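Side-chain contact in CbsA (PDB 5XYH), which probably cleaves cellobiose units from the ends of cellulose chains in plant cell walls, as a family 6 exoglucanase of a rice pathogen: residues D55-G60 against L67-H72. Sequence-based numbering, arbitrary orientation.
Sequences DAIYGG and LSLQGH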
loop_
_atom_site.group_PDB
_atom_site.type_symbol
_atom_site.label_atom_id
_atom_site.label_comp_id
_atom_site.label_asym_id
_atom_site.label_seq_id
_atom_site.Cartn_x
_atom_site.Cartn_y
_atom_site.Cartn_z
ATOM N N ASP A 55 4.214 14.168 13.622
ATOM C CA ASP A 55 5.647 14.120 13.915
ATOM C C ASP A 55 6.470 13.718 12.697
ATOM O O ASP A 55 7.608 14.175 12.546
ATOM C CB ASP A 55 5.931 13.154 15.065
ATOM C CG ASP A 55 5.656 13.765 16.439
ATOM O OD1 ASP A 55 5.672 15.014 16.584
ATOM O OD2 ASP A 55 5.440 12.988 17.390
ATOM N N ALA A 56 5.929 12.855 11.828
ATOM C CA ALA A 56 6.674 12.448 10.641
ATOM C C ALA A 56 6.963 13.631 9.716
ATOM O O ALA A 56 7.951 13.602 8.976
ATOM C CB ALA A 56 5.917 11.351 9.883
ATOM N N ILE A 57 6.141 14.688 9.754
ATOM C CA ILE A 57 6.421 15.852 8.911
ATOM C C ILE A 57 7.733 16.507 9.316
ATOM O O ILE A 57 8.473 17.031 8.468
ATOM C CB ILE A 57 5.259 16.866 8.967
ATOM C CG1 ILE A 57 3.962 16.241 8.451
ATOM C CG2 ILE A 57 5.595 18.103 8.155
ATOM C CD1 ILE A 57 2.727 17.093 8.701
ATOM N N TYR A 58 8.051 16.475 10.613
ATOM C CA TYR A 58 9.190 17.197 11.169
ATOM C C TYR A 58 10.447 16.349 11.294
ATOM O O TYR A 58 11.553 16.903 11.280
ATOM C CB TYR A 58 8.806 17.787 12.536
ATOM C CG TYR A 58 7.660 18.764 12.405
ATOM C CD1 TYR A 58 7.894 20.090 12.067
ATOM C CD2 TYR A 58 6.345 18.355 12.568
ATOM C CE1 TYR A 58 6.851 20.977 11.914
ATOM C CE2 TYR A 58 5.294 19.236 12.414
ATOM C CZ TYR A 58 5.551 20.543 12.089
ATOM O OH TYR A 58 4.516 21.434 11.930
ATOM N N GLY A 59 10.315 15.027 11.404
ATOM C CA GLY A 59 11.491 14.179 11.404
ATOM C C GLY A 59 12.389 14.398 12.613
ATOM O O GLY A 59 11.953 14.829 13.682
ATOM N N GLY A 60 13.667 14.081 12.430
ATOM C CA GLY A 60 14.649 14.234 13.487
ATOM C C GLY A 60 14.241 13.504 14.751
ATOM O O GLY A 60 13.759 12.358 14.721
ATOM N N LEU A 67 14.440 11.714 8.139
ATOM C CA LEU A 67 14.410 13.037 7.532
ATOM C C LEU A 67 13.050 13.698 7.737
ATOM O O LEU A 67 12.015 13.031 7.793
ATOM C CB LEU A 67 14.696 12.949 6.031
ATOM C CG LEU A 67 16.131 12.666 5.595
ATOM C CD1 LEU A 67 16.189 12.557 4.096
ATOM C CD2 LEU A 67 17.071 13.758 6.098
ATOM N N SER A 68 13.062 15.028 7.835
ATOM C CA SER A 68 11.829 15.800 7.745
ATOM C C SER A 68 11.288 15.767 6.318
ATOM O O SER A 68 11.997 15.429 5.366
ATOM C CB SER A 68 12.071 17.254 8.143
ATOM O OG SER A 68 12.777 17.916 7.107
ATOM N N LEU A 69 10.019 16.160 6.170
ATOM C CA LEU A 69 9.443 16.298 4.837
ATOM C C LEU A 69 10.296 17.217 3.975
ATOM O O LEU A 69 10.582 16.902 2.817
ATOM C CB LEU A 69 8.002 16.815 4.917
ATOM C CG LEU A 69 7.313 17.107 3.570
ATOM C CD1 LEU A 69 7.331 15.896 2.602
ATOM C CD2 LEU A 69 5.898 17.632 3.748
ATOM N N GLN A 70 10.745 18.350 4.532
ATOM C CA GLN A 70 11.614 19.235 3.761
ATOM C C GLN A 70 12.947 18.572 3.439
ATOM O O GLN A 70 13.500 18.779 2.351
ATOM C CB GLN A 70 11.843 20.541 4.511
ATOM C CG GLN A 70 10.569 21.276 4.812
ATOM C CD GLN A 70 10.837 22.641 5.384
ATOM O OE1 GLN A 70 11.951 23.167 5.260
ATOM N NE2 GLN A 70 9.821 23.235 6.012
ATOM N N GLY A 71 13.490 17.784 4.373
ATOM C CA GLY A 71 14.726 17.066 4.084
ATOM C C GLY A 71 14.575 16.090 2.927
ATOM O O GLY A 71 15.474 15.955 2.090
ATOM N N HIS A 72 13.441 15.387 2.876
ATOM C CA HIS A 72 13.152 14.511 1.748
ATOM C C HIS A 72 13.091 15.301 0.456
ATOM O O HIS A 72 13.650 14.891 -0.563
ATOM C CB HIS A 72 11.824 13.789 1.961
ATOM C CG HIS A 72 11.874 12.715 2.991
ATOM N ND1 HIS A 72 12.670 11.595 2.865
ATOM C CD2 HIS A 72 11.190 12.564 4.147
ATOM C CE1 HIS A 72 12.483 10.811 3.909
ATOM N NE2 HIS A 72 11.593 11.377 4.703
HETATM O O HOH W 1 10.142 11.850 9.237
HETATM O O HOH W 2 9.349 19.313 7.244
#
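Two donors grip the carbonyl oxygen of Ile57: the backbone amide of Leu69, with N to O at 2.9 Å and a nearly straight N-H...O angle of 171°, and a water that also accepts, at 3.2 Å, from Gln70 N. The amide of Leu69 lies above the carbonyl plane, 38° out of it. The principle at work is that the first amides of a helix lack acceptors from a preceding turn and are commonly met by a capping side chain, other backbone or water; here Ile57, near the end of the short helix 54-58, serves the opening turn of the next. Ser68 supplies the N-cap. With OG set between its own N and carbonyl carbon (chi1 74°), the hydroxyl reaches forward over the first turn to accept from Gly71 N at 2.8 Å, and CB lies beside the backbone of 55-60, 3.2 Å from Tyr58 O. Gly59, just past the helix, leaves helical geometry with positive phi and brings its CA to 3.8 Å from Leu67 O. A second water joins the two segments by donating to both Ala56 O and Leu67 O. Apolar contact is slight, Ile57 CG2 meeting Leu69 CB at 4.2 Å; Ile57 also packs on Val126 and Ile127, and Leu69 on Thr130, all of helix 113-131. The junction thus links helices 54-58 and 69-79 at the periphery of the family 6 domain, in the connection that runs from strand 49-51 to strand 86-92, which pair in parallel within the sheet, with helix 113-131 beside it and helix 17-27 touching Leu67 and His72.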